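Local coordinates for flagellar biosynthesis protein FlhA (Bacillus subtilis, PDB 3MIX), which takes part in exporting flagellar building blocks through the type III secretion system, this chain being its cytosolic domain, at residues I24-E28 and R94-L99; P48-G54 and E103-K109; G56-L60 and E117-D121. All coordinates share one frame; numbering follows the deposited sequence.

From the N terminus, the chain supplies helix 24-31, strand 49-53 and the start of helix 58-62, then returns to meet all three in the same order with residues 94-99, 103-109 and 117-121. Each contact therefore closes a loop of about 50 to 65 residues, and the three loops cross one another without nesting. Interaction 2 pairs the two inner strands of the four-stranded mixed sheet. Interaction 1 sets the N-terminal helix against the end of strand 92-95 and touches interaction 2 through the salt bridge of Arg94 with Glu52. Interaction 3 lies just beyond the Gly54 and Glu103 end of the paired strands, where Leu57 packs on Tyr104, on the face turned away from interaction 1.

Interaction 1 of 3, residues I24-E28 and R94-L99; sequences ILEEE and RDNIAL
Ile24 overlaps the methyl group of Ala98 with the end of its side chain, CD1 lying 3.8 Å from Ala98 CB. Its CG1 is set opposite the backbone N (chi1 -150°), which carries the chain out from the helix toward the turn; the same CD1 then reaches Leu99 CD2 at 4.1 Å and, from the opposite direction, Asn96 ND2 at 3.9 Å. One turn along the helix, Glu27 extends past Ala98 and lays its carboxylate against that methyl, with OE1 3.6 Å from Ala98 CB, so the Ala98 methyl is touched by both an apolar and an acidic side chain.

The side chains of Glu28 and Arg94 approach from opposite directions and their flat ends overlap. The extended acid brings OE1 to 3.4 Å from Arg94 NH2 in a salt bridge, while its OE2 lies over one face of the guanidinium. The two planes differ by 26°, so the groups lie partly stacked and do not share the in-plane, doubly bonded arrangement. The stronger partner of Arg94 NH2 is Glu52, which also accepts a hydrogen bond from Asn96 ND2; Glu28 adds a longer ionic contact, and its OE2 is hydrogen-bonded to His45.

The 94-99 segment is shaped by Asn96: its OD1 receives Ala98 N at 3.1 Å in an Asx turn, the donor standing above the carbonyl plane, and a type I beta turn runs from Asn96 to Leu99. This offers Ala98 and Leu99 to the helix.

Chemically, one arginine lies between two carboxylates and would probably ease their negative charge; the link to helix 24-31 probably combines the small apolar patch with a long, weakly directional ion pair.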
loop_
_atom_site.group_PDB
_atom_site.type_symbol
_atom_site.label_atom_id
_atom_site.label_comp_id
_atom_site.label_asym_id
_atom_site.label_seq_id
_atom_site.Cartn_x
_atom_site.Cartn_y
_atom_site.Cartn_z
ATOM N N ILE A 24 5.742 25.151 -4.682
ATOM C CA ILE A 24 6.792 25.333 -3.674
ATOM C C ILE A 24 8.185 25.184 -4.306
ATOM O O ILE A 24 9.170 25.727 -3.789
ATOM C CB ILE A 24 6.616 24.366 -2.460
ATOM C CG1 ILE A 24 7.180 25.002 -1.180
ATOM C CG2 ILE A 24 7.204 22.977 -2.751
ATOM C CD1 ILE A 24 7.630 24.010 -0.124
ATOM N N LEU A 25 8.245 24.436 -5.412
ATOM C CA LEU A 25 9.446 24.317 -6.242
ATOM C C LEU A 25 9.806 25.660 -6.857
ATOM O O LEU A 25 10.986 25.989 -7.006
ATOM C CB LEU A 25 9.241 23.279 -7.350
ATOM C CG LEU A 25 9.525 21.824 -6.980
ATOM C CD1 LEU A 25 8.946 20.879 -8.014
ATOM C CD2 LEU A 25 11.018 21.593 -6.812
ATOM N N GLU A 26 8.770 26.422 -7.210
ATOM C CA GLU A 26 8.913 27.801 -7.670
ATOM C C GLU A 26 9.656 28.630 -6.627
ATOM O O GLU A 26 10.563 29.400 -6.967
ATOM C CB GLU A 26 7.537 28.426 -7.952
ATOM C CG GLU A 26 6.656 27.655 -8.944
ATOM C CD GLU A 26 7.283 27.514 -10.328
ATOM O OE1 GLU A 26 7.957 28.461 -10.803
ATOM O OE2 GLU A 26 7.091 26.448 -10.946
ATOM N N GLU A 27 9.272 28.452 -5.362
ATOM C CA GLU A 27 9.910 29.149 -4.254
ATOM C C GLU A 27 11.339 28.660 -4.026
ATOM O O GLU A 27 12.251 29.470 -3.895
ATOM C CB GLU A 27 9.084 29.017 -2.972
ATOM C CG GLU A 27 9.341 30.153 -1.968
ATOM C CD GLU A 27 8.614 29.976 -0.641
ATOM O OE1 GLU A 27 7.643 29.185 -0.578
ATOM O OE2 GLU A 27 9.022 30.635 0.341
ATOM N N GLU A 28 11.521 27.338 -3.990
ATOM C CA GLU A 28 12.845 26.704 -3.891
ATOM C C GLU A 28 13.811 27.257 -4.952
ATOM O O GLU A 28 14.946 27.619 -4.637
ATOM C CB GLU A 28 12.717 25.170 -4.015
ATOM C CG GLU A 28 13.970 24.352 -3.653
ATOM C CD GLU A 28 13.791 22.833 -3.866
ATOM O OE1 GLU A 28 12.636 22.343 -3.850
ATOM O OE2 GLU A 28 14.812 22.122 -4.050
ATOM N N ARG A 94 16.069 16.691 4.057
ATOM C CA ARG A 94 16.427 18.089 3.737
ATOM C C ARG A 94 15.739 19.095 4.646
ATOM O O ARG A 94 14.513 19.069 4.788
ATOM C CB ARG A 94 15.959 18.472 2.330
ATOM C CG ARG A 94 16.731 17.920 1.174
ATOM C CD ARG A 94 16.683 18.883 -0.028
ATOM N NE ARG A 94 15.324 19.150 -0.518
ATOM C CZ ARG A 94 14.818 20.365 -0.744
ATOM N NH1 ARG A 94 15.552 21.462 -0.536
ATOM N NH2 ARG A 94 13.572 20.484 -1.190
ATOM N N ASP A 95 16.504 20.021 5.218
ATOM C CA ASP A 95 15.883 21.224 5.776
ATOM C C ASP A 95 15.306 22.041 4.621
ATOM O O ASP A 95 15.884 22.085 3.525
ATOM C CB ASP A 95 16.848 22.055 6.629
ATOM C CG ASP A 95 18.167 22.306 5.946
ATOM O OD1 ASP A 95 19.049 21.423 6.022
ATOM O OD2 ASP A 95 18.322 23.389 5.341
ATOM N N ASN A 96 14.139 22.632 4.856
ATOM C CA ASN A 96 13.492 23.473 3.855
ATOM C C ASN A 96 12.992 24.801 4.445
ATOM O O ASN A 96 12.071 24.827 5.265
ATOM C CB ASN A 96 12.373 22.706 3.134
ATOM C CG ASN A 96 11.881 23.421 1.882
ATOM O OD1 ASN A 96 12.221 24.580 1.635
ATOM N ND2 ASN A 96 11.073 22.732 1.091
ATOM N N ILE A 97 13.629 25.893 4.019
ATOM C CA ILE A 97 13.338 27.256 4.500
ATOM C C ILE A 97 11.937 27.761 4.107
ATOM O O ILE A 97 11.365 28.615 4.788
ATOM C CB ILE A 97 14.432 28.274 4.032
ATOM C CG1 ILE A 97 14.386 29.548 4.879
ATOM C CG2 ILE A 97 14.320 28.568 2.521
ATOM C CD1 ILE A 97 15.447 30.581 4.535
ATOM N N ALA A 98 11.397 27.236 3.009
ATOM C CA ALA A 98 10.027 27.536 2.597
ATOM C C ALA A 98 8.986 27.103 3.651
ATOM O O ALA A 98 7.892 27.675 3.730
ATOM C CB ALA A 98 9.731 26.897 1.252
ATOM N N LEU A 99 9.333 26.111 4.467
ATOM C CA LEU A 99 8.421 25.602 5.485
ATOM C C LEU A 99 8.552 26.373 6.793
ATOM O O LEU A 99 9.599 26.960 7.090
ATOM C CB LEU A 99 8.642 24.096 5.733
ATOM C CG LEU A 99 8.552 23.080 4.589
ATOM C CD1 LEU A 99 8.839 21.680 5.114
ATOM C CD2 LEU A 99 7.205 23.125 3.857
#

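Interaction 2 of 3, residues P48-G54 and E103-K109; sequences PIEFEFG and EYRLKIK
Glu52 and Arg105 form a hydrogen-bonded pair, their backbones joined both ways, with Arg105 N to Glu52 O at 2.6 Å. Their side chains run side by side to a salt bridge, Glu52 OE1 to Arg105 NH1 at 3.5 Å, with carboxylate and guanidinium planes perpendicular. Each has a further partner: Glu52 OE2 forms a salt bridge with Arg94 and OE1 accepts a hydrogen bond from Asn96, while Arg105 NE bridges to Glu112.

Glu50 and Lys107 repeat the pairing, Lys107 N to Glu50 O at 2.7 Å and Glu50 N to Lys107 O; Lys109 N to Pro48 O and Gly54 N to Glu103 O close the two ends. Lys107, bent at chi3 (75°), lays CD over the centre of the Arg105 guanidinium, 4.0 Å above its plane. Its NZ stays beyond salt-bridge range of Glu50 and Glu52; Glu50 OE1 is instead hydrogen-bonded to His45.

On the other face, Phe51 swings its ring to the neighbouring strand, CZ reaching Tyr104 CB at 3.6 Å. The rings lie near parallel, 23° apart, but are slid until they barely overlap. Leu106 CD1 meets the Phe51 ring at its edge and touches Ile49 CG2 at 3.9 Å. With an alanine in place of Phe51, Tyr104 and Leu106 would probably lose their packing partner and a gap open toward Val174 and Ile178.

The four-stranded mixed sheet thus has two chemistries here: acids and bases (Glu50, Glu52, Arg105, Lys107), whose mutual neutralisation probably makes their burial tolerable, and a mainly apolar face that receives helix 170-189, with Tyr104 OH hydrogen-bonded to His177.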
loop_
_atom_site.group_PDB
_atom_site.type_symbol
_atom_site.label_atom_id
_atom_site.label_comp_id
_atom_site.label_asym_id
_atom_site.label_seq_id
_atom_site.Cartn_x
_atom_site.Cartn_y
_atom_site.Cartn_z
ATOM N N PRO A 48 12.869 8.466 -4.212
ATOM C CA PRO A 48 11.653 7.734 -3.839
ATOM C C PRO A 48 10.963 8.270 -2.589
ATOM O O PRO A 48 9.729 8.295 -2.554
ATOM C CB PRO A 48 12.126 6.283 -3.620
ATOM C CG PRO A 48 13.569 6.257 -3.804
ATOM C CD PRO A 48 14.097 7.658 -4.089
ATOM N N ILE A 49 11.732 8.712 -1.584
ATOM C CA ILE A 49 11.162 9.202 -0.336
ATOM C C ILE A 49 11.936 10.398 0.180
ATOM O O ILE A 49 13.152 10.322 0.371
ATOM C CB ILE A 49 11.174 8.137 0.825
ATOM C CG1 ILE A 49 10.635 6.765 0.385
ATOM C CG2 ILE A 49 10.412 8.682 2.062
ATOM C CD1 ILE A 49 10.663 5.690 1.523
ATOM N N GLU A 50 11.224 11.496 0.418
ATOM C CA GLU A 50 11.843 12.701 0.898
ATOM C C GLU A 50 11.114 13.177 2.132
ATOM O O GLU A 50 9.887 13.309 2.123
ATOM C CB GLU A 50 11.767 13.830 -0.150
ATOM C CG GLU A 50 12.387 13.527 -1.482
ATOM C CD GLU A 50 12.069 14.622 -2.494
ATOM O OE1 GLU A 50 12.705 15.683 -2.411
ATOM O OE2 GLU A 50 11.173 14.427 -3.352
ATOM N N PHE A 51 11.884 13.468 3.171
ATOM C CA PHE A 51 11.374 14.077 4.377
ATOM C C PHE A 51 12.021 15.450 4.510
ATOM O O PHE A 51 13.249 15.565 4.609
ATOM C CB PHE A 51 11.689 13.207 5.594
ATOM C CG PHE A 51 11.176 13.762 6.890
ATOM C CD1 PHE A 51 9.860 13.542 7.286
ATOM C CD2 PHE A 51 12.004 14.499 7.716
ATOM C CE1 PHE A 51 9.383 14.050 8.476
ATOM C CE2 PHE A 51 11.523 15.018 8.920
ATOM C CZ PHE A 51 10.222 14.789 9.296
ATOM N N GLU A 52 11.167 16.474 4.483
ATOM C CA GLU A 52 11.551 17.867 4.522
ATOM C C GLU A 52 11.002 18.556 5.757
ATOM O O GLU A 52 9.856 18.327 6.155
ATOM C CB GLU A 52 11.022 18.583 3.286
ATOM C CG GLU A 52 11.628 18.080 1.988
ATOM C CD GLU A 52 11.198 18.896 0.781
ATOM O OE1 GLU A 52 10.432 19.875 0.942
ATOM O OE2 GLU A 52 11.626 18.546 -0.346
ATOM N N PHE A 53 11.821 19.424 6.343
ATOM C CA PHE A 53 11.487 20.097 7.599
ATOM C C PHE A 53 11.965 21.557 7.640
ATOM O O PHE A 53 12.936 21.925 6.980
ATOM C CB PHE A 53 12.082 19.326 8.779
ATOM C CG PHE A 53 13.554 19.050 8.636
ATOM C CD1 PHE A 53 14.007 17.976 7.856
ATOM C CD2 PHE A 53 14.489 19.861 9.267
ATOM C CE1 PHE A 53 15.366 17.726 7.715
ATOM C CE2 PHE A 53 15.851 19.623 9.130
ATOM C CZ PHE A 53 16.292 18.547 8.355
ATOM N N GLY A 54 11.272 22.377 8.425
ATOM C CA GLY A 54 11.708 23.744 8.701
ATOM C C GLY A 54 12.839 23.726 9.717
ATOM O O GLY A 54 13.179 22.666 10.265
ATOM N N GLU A 103 7.469 22.942 10.899
ATOM C CA GLU A 103 6.797 22.156 9.863
ATOM C C GLU A 103 7.646 21.026 9.284
ATOM O O GLU A 103 8.826 21.217 8.985
ATOM C CB GLU A 103 6.330 23.059 8.723
ATOM C CG GLU A 103 4.971 22.684 8.175
ATOM C CD GLU A 103 3.833 23.338 8.952
ATOM O OE1 GLU A 103 3.581 22.932 10.112
ATOM O OE2 GLU A 103 3.190 24.259 8.395
ATOM N N TYR A 104 7.034 19.855 9.126
ATOM C CA TYR A 104 7.638 18.803 8.328
ATOM C C TYR A 104 6.725 18.397 7.185
ATOM O O TYR A 104 5.507 18.597 7.242
ATOM C CB TYR A 104 8.030 17.586 9.176
ATOM C CG TYR A 104 6.861 16.796 9.716
ATOM C CD1 TYR A 104 6.241 15.813 8.937
ATOM C CD2 TYR A 104 6.386 17.015 11.010
ATOM C CE1 TYR A 104 5.168 15.080 9.428
ATOM C CE2 TYR A 104 5.315 16.287 11.513
ATOM C CZ TYR A 104 4.712 15.314 10.713
ATOM O OH TYR A 104 3.654 14.585 11.194
ATOM N N ARG A 105 7.333 17.804 6.168
ATOM C CA ARG A 105 6.647 17.381 4.960
ATOM C C ARG A 105 7.234 16.049 4.458
ATOM O O ARG A 105 8.447 15.849 4.497
ATOM C CB ARG A 105 6.836 18.465 3.913
ATOM C CG ARG A 105 5.881 18.428 2.764
ATOM C CD ARG A 105 6.192 19.584 1.825
ATOM N NE ARG A 105 5.749 19.310 0.459
ATOM C CZ ARG A 105 6.321 19.819 -0.633
ATOM N NH1 ARG A 105 7.384 20.617 -0.527
ATOM N NH2 ARG A 105 5.838 19.515 -1.838
ATOM N N LEU A 106 6.373 15.136 4.009
ATOM C CA LEU A 106 6.812 13.857 3.436
ATOM C C LEU A 106 6.379 13.714 1.986
ATOM O O LEU A 106 5.216 13.929 1.648
ATOM C CB LEU A 106 6.298 12.659 4.246
ATOM C CG LEU A 106 6.867 11.287 3.824
ATOM C CD1 LEU A 106 8.319 11.085 4.311
ATOM C CD2 LEU A 106 5.989 10.163 4.308
ATOM N N LYS A 107 7.324 13.346 1.137
ATOM C CA LYS A 107 7.043 13.117 -0.272
ATOM C C LYS A 107 7.396 11.694 -0.633
ATOM O O LYS A 107 8.365 11.141 -0.125
ATOM C CB LYS A 107 7.816 14.098 -1.159
ATOM C CG LYS A 107 7.624 15.565 -0.756
ATOM C CD LYS A 107 8.564 16.532 -1.502
ATOM C CE LYS A 107 8.117 16.752 -2.955
ATOM N NZ LYS A 107 8.535 18.089 -3.494
ATOM N N ILE A 108 6.588 11.097 -1.497
ATOM C CA ILE A 108 6.860 9.769 -2.011
ATOM C C ILE A 108 6.803 9.802 -3.528
ATOM O O ILE A 108 5.782 10.141 -4.115
ATOM C CB ILE A 108 5.895 8.700 -1.401
ATOM C CG1 ILE A 108 6.307 8.399 0.057
ATOM C CG2 ILE A 108 5.872 7.415 -2.270
ATOM C CD1 ILE A 108 5.311 7.584 0.835
ATOM N N LYS A 109 7.919 9.486 -4.163
ATOM C CA LYS A 109 7.969 9.392 -5.614
ATOM C C LYS A 109 7.591 10.753 -6.227
ATOM O O LYS A 109 6.907 10.821 -7.247
ATOM C CB LYS A 109 7.020 8.279 -6.083
ATOM C CG LYS A 109 7.643 7.198 -6.952
ATOM C CD LYS A 109 8.639 6.314 -6.201
ATOM C CE LYS A 109 9.289 5.309 -7.178
ATOM N NZ LYS A 109 10.192 4.265 -6.523
#

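Interaction 3 of 3, residues G56-L60 and E117-D121; sequences GLIPL and ELLLD
One face of the puckered Pro59 ring receives a methyl of Leu120: CD2 lies 3.9 Å from each of Pro59 CB, CG and CD, spread across the ring and not directed at a single atom. Gly56 O lies against both methyls of the same leucine, closest to Leu120 CD1 at 3.2 Å, a close fit for an oxygen and a methyl.

Leu120 thus packs between Gly56 O and the first turn of helix 58-62. Its chi1 of -32° lies off the usual staggered value, and this displaced torsion accompanies the tight approach to Gly56 O. On the inner side CD2 also touches Leu60 CD2 at 3.7 Å, the two side chains crossing at about a right angle, so one methyl is shared between Pro59 and Leu60.

Leu57, at the N-cap position of the helix, meets Leu118. Its CD2 rests against the backbone and base of that residue, 3.7 Å from Leu118 O and 3.9 Å from Leu118 CB, again with the chains crossing nearly perpendicular. Leu60 CD1 approaches Leu118 CD1 more loosely, at 4.4 Å. The contact is therefore leucine packing against a helix start, with the carbonyl oxygens of Gly56 and Leu118 as its polar atoms, touched by methyl groups.

Leu118 continues inward to Pro170, Val173 and Val174 of helix 170-189, where Leu60 also meets Val174, while Leu57 and Leu118 both touch Tyr104 of strand 103-108. The stretch leaving strand 111-117 is in this way packed between helix 58-62, helix 170-189 and the beginning of strand 103-108.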
loop_
_atom_site.group_PDB
_atom_site.type_symbol
_atom_site.label_atom_id
_atom_site.label_comp_id
_atom_site.label_asym_id
_atom_site.label_seq_id
_atom_site.Cartn_x
_atom_site.Cartn_y
_atom_site.Cartn_z
ATOM N N GLY A 56 13.212 24.770 12.747
ATOM C CA GLY A 56 12.871 24.335 14.101
ATOM C C GLY A 56 13.028 22.840 14.329
ATOM O O GLY A 56 13.188 22.397 15.466
ATOM N N LEU A 57 12.988 22.055 13.252
ATOM C CA LEU A 57 13.058 20.599 13.373
ATOM C C LEU A 57 14.469 20.037 13.144
ATOM O O LEU A 57 14.644 18.835 12.958
ATOM C CB LEU A 57 12.011 19.924 12.464
ATOM C CG LEU A 57 10.548 20.389 12.613
ATOM C CD1 LEU A 57 9.607 19.455 11.871
ATOM C CD2 LEU A 57 10.112 20.518 14.074
ATOM N N ILE A 58 15.469 20.920 13.171
ATOM C CA ILE A 58 16.877 20.525 13.035
ATOM C C ILE A 58 17.385 19.626 14.185
ATOM O O ILE A 58 18.108 18.665 13.918
ATOM C CB ILE A 58 17.815 21.755 12.798
ATOM C CG1 ILE A 58 17.672 22.247 11.353
ATOM C CG2 ILE A 58 19.277 21.412 13.095
ATOM C CD1 ILE A 58 18.450 23.508 11.013
ATOM N N PRO A 59 17.006 19.920 15.453
ATOM C CA PRO A 59 17.484 19.064 16.552
ATOM C C PRO A 59 17.153 17.572 16.402
ATOM O O PRO A 59 18.011 16.732 16.680
ATOM C CB PRO A 59 16.788 19.650 17.789
ATOM C CG PRO A 59 16.564 21.070 17.444
ATOM C CD PRO A 59 16.235 21.069 15.971
ATOM N N LEU A 60 15.939 17.243 15.963
ATOM C CA LEU A 60 15.594 15.832 15.759
ATOM C C LEU A 60 16.271 15.215 14.538
ATOM O O LEU A 60 16.574 14.031 14.540
ATOM C CB LEU A 60 14.082 15.572 15.749
ATOM C CG LEU A 60 13.201 15.864 14.541
ATOM C CD1 LEU A 60 12.262 14.707 14.299
ATOM C CD2 LEU A 60 12.421 17.131 14.794
ATOM N N GLU A 117 3.396 19.319 11.916
ATOM C CA GLU A 117 4.108 20.268 12.759
ATOM C C GLU A 117 4.490 19.603 14.076
ATOM O O GLU A 117 3.714 18.837 14.647
ATOM C CB GLU A 117 3.261 21.527 13.003
ATOM C CG GLU A 117 1.917 21.308 13.735
ATOM C CD GLU A 117 0.928 20.416 12.974
ATOM O OE1 GLU A 117 0.919 20.445 11.719
ATOM O OE2 GLU A 117 0.152 19.683 13.632
ATOM N N LEU A 118 5.697 19.886 14.544
ATOM C CA LEU A 118 6.163 19.333 15.805
ATOM C C LEU A 118 6.677 20.409 16.753
ATOM O O LEU A 118 7.295 21.390 16.334
ATOM C CB LEU A 118 7.243 18.277 15.571
ATOM C CG LEU A 118 6.879 16.969 14.855
ATOM C CD1 LEU A 118 8.152 16.190 14.546
ATOM C CD2 LEU A 118 5.897 16.108 15.653
ATOM N N LEU A 119 6.397 20.215 18.035
ATOM C CA LEU A 119 6.940 21.050 19.094
ATOM C C LEU A 119 7.850 20.156 19.930
ATOM O O LEU A 119 7.386 19.424 20.807
ATOM C CB LEU A 119 5.807 21.644 19.934
ATOM C CG LEU A 119 4.855 22.626 19.238
ATOM C CD1 LEU A 119 3.578 22.813 20.050
ATOM C CD2 LEU A 119 5.527 23.972 18.984
ATOM N N LEU A 120 9.148 20.214 19.631
ATOM C CA LEU A 120 10.135 19.250 20.134
ATOM C C LEU A 120 10.207 19.188 21.655
ATOM O O LEU A 120 10.451 18.123 22.229
ATOM C CB LEU A 120 11.531 19.552 19.573
ATOM C CG LEU A 120 11.690 20.163 18.177
ATOM C CD1 LEU A 120 11.752 21.699 18.281
ATOM C CD2 LEU A 120 12.937 19.619 17.512
ATOM N N ASP A 121 9.989 20.332 22.297
ATOM C CA ASP A 121 10.051 20.435 23.750
ATOM C C ASP A 121 8.729 20.005 24.400
ATOM O O ASP A 121 8.560 20.140 25.611
ATOM C CB ASP A 121 10.415 21.870 24.165
ATOM C CG ASP A 121 11.420 22.525 23.217
ATOM O OD1 ASP A 121 11.115 22.661 22.010
ATOM O OD2 ASP A 121 12.515 22.915 23.682
#